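Local coordinates for petrobactin biosynthesis protein AsbB (Bacillus anthracis, PDB 3TO3) that catalyses the ATP-dependent condensation of spermidine with citryl-spermidine intermediates in the biosynthesis of the siderophore petrobactin, at residues Val425-His439 / Leu504-Asn516. Numbering follows the deposited sequence. Where two conformers were deposited one is given.
Sequences VIHLVVEHGIALESH and LQEMVLDALFLFN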
loop_
_atom_site.group_PDB
_atom_site.type_symbol
_atom_site.label_atom_id
_atom_site.label_comp_id
_atom_site.label_asym_id
_atom_site.label_seq_id
_atom_site.Cartn_x
_atom_site.Cartn_y
_atom_site.Cartn_z
ATOM N N VAL B 425 1.782 16.302 -36.793
ATOM C CA VAL B 425 1.806 16.783 -35.430
ATOM C C VAL B 425 2.368 18.200 -35.385
ATOM O O VAL B 425 1.805 19.066 -34.721
ATOM C CB VAL B 425 2.656 15.883 -34.504
ATOM C CG1 VAL B 425 2.660 16.455 -33.111
ATOM C CG2 VAL B 425 2.134 14.436 -34.493
ATOM N N ILE B 426 3.469 18.441 -36.098
ATOM C CA ILE B 426 4.113 19.762 -36.093
ATOM C C ILE B 426 3.214 20.773 -36.805
ATOM O O ILE B 426 3.079 21.931 -36.378
ATOM C CB ILE B 426 5.530 19.707 -36.749
ATOM C CG1 ILE B 426 6.440 18.809 -35.916
ATOM C CG2 ILE B 426 6.153 21.080 -36.852
ATOM C CD1 ILE B 426 7.818 18.568 -36.518
ATOM N N HIS B 427 2.586 20.318 -37.892
ATOM C CA HIS B 427 1.608 21.140 -38.575
ATOM C C HIS B 427 0.490 21.641 -37.648
ATOM O O HIS B 427 0.135 22.813 -37.692
ATOM C CB HIS B 427 1.008 20.398 -39.754
ATOM C CG HIS B 427 0.120 21.248 -40.594
ATOM N ND1 HIS B 427 0.598 22.025 -41.628
ATOM C CD2 HIS B 427 -1.218 21.455 -40.549
ATOM C CE1 HIS B 427 -0.412 22.678 -42.189
ATOM N NE2 HIS B 427 -1.523 22.343 -41.558
ATOM N N LEU B 428 -0.071 20.738 -36.835
ATOM C CA LEU B 428 -1.076 21.072 -35.830
ATOM C C LEU B 428 -0.581 22.174 -34.901
ATOM O O LEU B 428 -1.320 23.103 -34.572
ATOM C CB LEU B 428 -1.405 19.836 -34.984
ATOM C CG LEU B 428 -2.501 18.935 -35.530
ATOM C CD1 LEU B 428 -2.674 17.688 -34.691
ATOM C CD2 LEU B 428 -3.810 19.732 -35.590
ATOM N N VAL B 429 0.667 22.059 -34.458
ATOM C CA VAL B 429 1.250 23.063 -33.582
ATOM C C VAL B 429 1.331 24.425 -34.270
ATOM O O VAL B 429 0.877 25.435 -33.726
ATOM C CB VAL B 429 2.662 22.650 -33.102
ATOM C CG1 VAL B 429 3.442 23.866 -32.598
ATOM C CG2 VAL B 429 2.552 21.569 -32.032
ATOM N N VAL B 430 1.886 24.453 -35.475
ATOM C CA VAL B 430 2.187 25.736 -36.139
ATOM C C VAL B 430 0.975 26.412 -36.785
ATOM O O VAL B 430 0.782 27.641 -36.716
ATOM C CB VAL B 430 3.295 25.547 -37.180
ATOM C CG1 VAL B 430 3.643 26.868 -37.847
ATOM C CG2 VAL B 430 4.547 24.853 -36.544
ATOM N N GLU B 431 0.153 25.619 -37.449
ATOM C CA GLU B 431 -1.004 26.199 -38.116
ATOM C C GLU B 431 -2.099 26.439 -37.101
ATOM O O GLU B 431 -2.827 27.399 -37.215
ATOM C CB GLU B 431 -1.512 25.296 -39.250
ATOM C CG GLU B 431 -2.900 25.666 -39.775
ATOM C CD GLU B 431 -2.864 26.356 -41.141
ATOM O OE1 GLU B 431 -2.813 25.639 -42.177
ATOM O OE2 GLU B 431 -2.890 27.607 -41.178
ATOM N N HIS B 432 -2.288 25.491 -36.183
ATOM C CA HIS B 432 -3.365 25.602 -35.208
ATOM C C HIS B 432 -3.075 26.045 -33.768
ATOM O O HIS B 432 -4.015 26.272 -33.008
ATOM C CB HIS B 432 -4.170 24.304 -35.230
ATOM C CG HIS B 432 -4.721 24.000 -36.581
ATOM N ND1 HIS B 432 -5.791 24.688 -37.108
ATOM C CD2 HIS B 432 -4.318 23.136 -37.540
ATOM C CE1 HIS B 432 -6.036 24.249 -38.328
ATOM N NE2 HIS B 432 -5.158 23.306 -38.614
ATOM N N GLY B 433 -1.800 26.205 -33.411
ATOM C CA GLY B 433 -1.411 26.383 -32.014
ATOM C C GLY B 433 -1.859 25.307 -31.020
ATOM O O GLY B 433 -2.112 25.583 -29.854
ATOM N N ILE B 434 -1.927 24.063 -31.461
ATOM C CA ILE B 434 -2.397 23.002 -30.599
ATOM C C ILE B 434 -1.309 21.934 -30.455
ATOM O O ILE B 434 -0.897 21.334 -31.440
ATOM C CB ILE B 434 -3.625 22.344 -31.211
ATOM C CG1 ILE B 434 -4.790 23.327 -31.243
ATOM C CG2 ILE B 434 -4.018 21.112 -30.441
ATOM C CD1 ILE B 434 -6.038 22.724 -31.812
ATOM N N ALA B 435 -0.832 21.684 -29.239
ATOM C CA ALA B 435 0.166 20.633 -29.083
ATOM C C ALA B 435 -0.448 19.435 -28.374
ATOM O O ALA B 435 -0.782 19.490 -27.196
ATOM C CB ALA B 435 1.353 21.142 -28.349
ATOM N N LEU B 436 -0.637 18.362 -29.127
ATOM C CA LEU B 436 -1.080 17.102 -28.574
ATOM C C LEU B 436 0.136 16.540 -27.897
ATOM O O LEU B 436 1.260 16.813 -28.329
ATOM C CB LEU B 436 -1.547 16.176 -29.694
ATOM C CG LEU B 436 -2.680 16.835 -30.497
ATOM C CD1 LEU B 436 -3.092 15.992 -31.676
ATOM C CD2 LEU B 436 -3.861 17.105 -29.576
ATOM N N GLU B 437 -0.075 15.748 -26.854
ATOM C CA GLU B 437 1.050 15.128 -26.204
ATOM C C GLU B 437 1.439 13.997 -27.158
ATOM O O GLU B 437 0.705 13.059 -27.427
ATOM C CB GLU B 437 0.614 14.558 -24.873
ATOM C CG GLU B 437 1.700 14.458 -23.832
ATOM C CD GLU B 437 1.246 13.645 -22.615
ATOM O OE1 GLU B 437 2.083 13.414 -21.715
ATOM O OE2 GLU B 437 0.058 13.232 -22.565
ATOM N N SER B 438 2.638 14.164 -27.664
ATOM C CA SER B 438 3.241 13.460 -28.784
ATOM C C SER B 438 4.181 12.309 -28.427
ATOM O O SER B 438 5.049 11.965 -29.226
ATOM C CB SER B 438 3.783 14.412 -29.852
ATOM O OG SER B 438 4.270 15.620 -29.276
ATOM N N HIS B 439 4.116 11.816 -27.195
ATOM C CA HIS B 439 5.022 10.739 -26.812
ATOM C C HIS B 439 4.659 9.467 -27.602
ATOM O O HIS B 439 3.696 9.445 -28.382
ATOM C CB HIS B 439 4.937 10.444 -25.312
ATOM C CG HIS B 439 5.289 11.602 -24.416
ATOM N ND1 HIS B 439 4.394 12.141 -23.517
ATOM C CD2 HIS B 439 6.452 12.275 -24.229
ATOM C CE1 HIS B 439 4.979 13.111 -22.832
ATOM N NE2 HIS B 439 6.231 13.209 -23.238
ATOM N N LEU B 504 4.723 25.425 -26.823
ATOM C CA LEU B 504 4.622 24.718 -28.119
ATOM C C LEU B 504 5.968 24.152 -28.584
ATOM O O LEU B 504 6.085 22.995 -29.013
ATOM C CB LEU B 504 4.005 25.602 -29.212
ATOM C CG LEU B 504 2.649 26.290 -28.981
ATOM C CD1 LEU B 504 2.327 27.199 -30.161
ATOM C CD2 LEU B 504 1.534 25.274 -28.786
ATOM N N GLN B 505 6.998 24.971 -28.495
ATOM C CA GLN B 505 8.319 24.497 -28.836
ATOM C C GLN B 505 8.681 23.317 -27.938
ATOM O O GLN B 505 9.147 22.293 -28.410
ATOM C CB GLN B 505 9.321 25.619 -28.686
ATOM C CG GLN B 505 10.753 25.213 -28.841
ATOM C CD GLN B 505 11.614 26.084 -27.970
ATOM O OE1 GLN B 505 11.338 26.231 -26.783
ATOM N NE2 GLN B 505 12.625 26.710 -28.555
ATOM N N GLU B 506 8.451 23.433 -26.642
ATOM C CA GLU B 506 8.824 22.321 -25.784
ATOM C C GLU B 506 8.063 21.023 -26.081
ATOM O O GLU B 506 8.650 19.949 -26.014
ATOM C CB GLU B 506 8.747 22.712 -24.323
ATOM C CG GLU B 506 9.747 23.801 -23.960
ATOM C CD GLU B 506 9.320 24.594 -22.717
ATOM O OE1 GLU B 506 8.209 24.338 -22.176
ATOM O OE2 GLU B 506 10.096 25.473 -22.287
HETATM N N MSE B 507 6.783 21.097 -26.439
HETATM C CA MSE B 507 6.048 19.872 -26.748
HETATM C C MSE B 507 6.619 19.169 -27.984
HETATM O O MSE B 507 6.627 17.931 -28.078
HETATM C CB MSE B 507 4.554 20.126 -26.935
HETATM C CG MSE B 507 3.709 18.839 -26.969
HETATM SE SE MSE B 507 3.517 18.012 -25.188
HETATM C CE MSE B 507 2.027 19.119 -24.528
ATOM N N VAL B 508 7.094 19.950 -28.942
ATOM C CA VAL B 508 7.735 19.353 -30.093
ATOM C C VAL B 508 9.149 18.746 -29.790
ATOM O O VAL B 508 9.424 17.569 -30.093
ATOM C CB VAL B 508 7.766 20.327 -31.285
ATOM C CG1 VAL B 508 8.620 19.757 -32.405
ATOM C CG2 VAL B 508 6.308 20.623 -31.788
ATOM N N LEU B 509 10.030 19.552 -29.201
ATOM C CA LEU B 509 11.403 19.141 -28.979
ATOM C C LEU B 509 11.444 18.024 -27.947
ATOM O O LEU B 509 12.081 16.992 -28.171
ATOM C CB LEU B 509 12.292 20.314 -28.527
ATOM C CG LEU B 509 12.415 21.415 -29.578
ATOM C CD1 LEU B 509 13.426 22.467 -29.090
ATOM C CD2 LEU B 509 12.798 20.852 -30.956
ATOM N N ASP B 510 10.763 18.254 -26.829
ATOM C CA ASP B 510 10.789 17.379 -25.665
ATOM C C ASP B 510 9.905 16.144 -25.800
ATOM O O ASP B 510 10.326 15.036 -25.547
ATOM C CB ASP B 510 10.343 18.186 -24.440
ATOM C CG ASP B 510 11.020 17.753 -23.160
ATOM O OD1 ASP B 510 12.198 17.378 -23.211
ATOM O OD2 ASP B 510 10.382 17.815 -22.089
ATOM N N ALA B 511 8.668 16.314 -26.204
ATOM C CA ALA B 511 7.792 15.164 -26.203
ATOM C C ALA B 511 7.940 14.355 -27.505
ATOM O O ALA B 511 8.287 13.170 -27.482
ATOM C CB ALA B 511 6.370 15.553 -25.924
ATOM N N LEU B 512 7.643 14.984 -28.632
ATOM C CA LEU B 512 7.769 14.302 -29.920
ATOM C C LEU B 512 9.171 13.730 -30.197
ATOM O O LEU B 512 9.289 12.580 -30.629
ATOM C CB LEU B 512 7.347 15.223 -31.070
ATOM C CG LEU B 512 7.303 14.584 -32.463
ATOM C CD1 LEU B 512 6.270 13.419 -32.579
ATOM C CD2 LEU B 512 7.027 15.671 -33.517
ATOM N N PHE B 513 10.211 14.526 -29.952
ATOM C CA PHE B 513 11.569 14.205 -30.416
ATOM C C PHE B 513 12.421 13.561 -29.344
ATOM O O PHE B 513 12.690 12.387 -29.419
ATOM C CB PHE B 513 12.270 15.432 -31.007
ATOM C CG PHE B 513 11.766 15.805 -32.382
ATOM C CD1 PHE B 513 11.348 14.828 -33.263
ATOM C CD2 PHE B 513 11.687 17.119 -32.777
ATOM C CE1 PHE B 513 10.881 15.147 -34.523
ATOM C CE2 PHE B 513 11.210 17.447 -34.020
ATOM C CZ PHE B 513 10.802 16.459 -34.903
ATOM N N LEU B 514 12.796 14.329 -28.332
ATOM C CA LEU B 514 13.667 13.851 -27.283
ATOM C C LEU B 514 13.204 12.522 -26.657
ATOM O O LEU B 514 13.976 11.586 -26.604
ATOM C CB LEU B 514 13.879 14.952 -26.225
ATOM C CG LEU B 514 14.976 14.741 -25.172
ATOM C CD1 LEU B 514 15.343 16.051 -24.466
ATOM C CD2 LEU B 514 14.524 13.732 -24.147
ATOM N N PHE B 515 11.964 12.422 -26.190
ATOM C CA PHE B 515 11.522 11.184 -25.508
ATOM C C PHE B 515 10.893 10.134 -26.414
ATOM O O PHE B 515 10.516 9.074 -25.942
ATOM C CB PHE B 515 10.527 11.466 -24.358
ATOM C CG PHE B 515 11.135 12.198 -23.206
ATOM C CD1 PHE B 515 12.187 11.638 -22.488
ATOM C CD2 PHE B 515 10.666 13.471 -22.842
ATOM C CE1 PHE B 515 12.769 12.335 -21.425
ATOM C CE2 PHE B 515 11.235 14.175 -21.772
ATOM C CZ PHE B 515 12.288 13.612 -21.065
ATOM N N ASN B 516 10.719 10.441 -27.692
ATOM C CA ASN B 516 10.040 9.501 -28.550
ATOM C C ASN B 516 10.787 9.199 -29.873
ATOM O O ASN B 516 11.455 8.181 -29.972
ATOM C CB ASN B 516 8.647 10.070 -28.775
ATOM C CG ASN B 516 7.836 9.282 -29.728
ATOM O OD1 ASN B 516 8.081 8.102 -29.937
ATOM N ND2 ASN B 516 6.830 9.929 -30.316
#
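Beside the ATP site of this IucA/IucC-type synthetase, Ile426 and Val429 of helix 425-432 meet Leu504, Val508 and Leu512 of the antiparallel helix 504-516, the segment axes running at 171°. The two branches of Val429 divide the work: CG1 lies 3.8 Å from Leu504 CB, while CG2 faces Val508 CG2. Ile426 crosses Leu512 at about a right angle, and its CD1 reaches Phe513 CZ.

After Gly433 the chain turns back along the second helix. Met507, present as selenomethionine, lies against this return: its CG is 3.6 Å from Ala435 CB, and a bend at chi2 (74°) helps bring SE to 3.9 Å from Glu437 CA. Farther on, Ser438 CB packs on Leu512 CD1, and in one of its two conformers the His439 ring lies obliquely against Ala511, its side chain within about 4 Å of ATP (nearest atoms).

The one hydrogen bond across the contact runs from Asn516 ND2 to Ser438 O (2.9 Å), in the carbonyl plane but bent at the hydrogen (133°). The OH of Tyr391, an ATP-binding residue, is hydrogen-bonded to Asn516 OD1. With both ends engaged, the amide's flip is set and links Ser438 to Tyr391, consistent with a second-shell role.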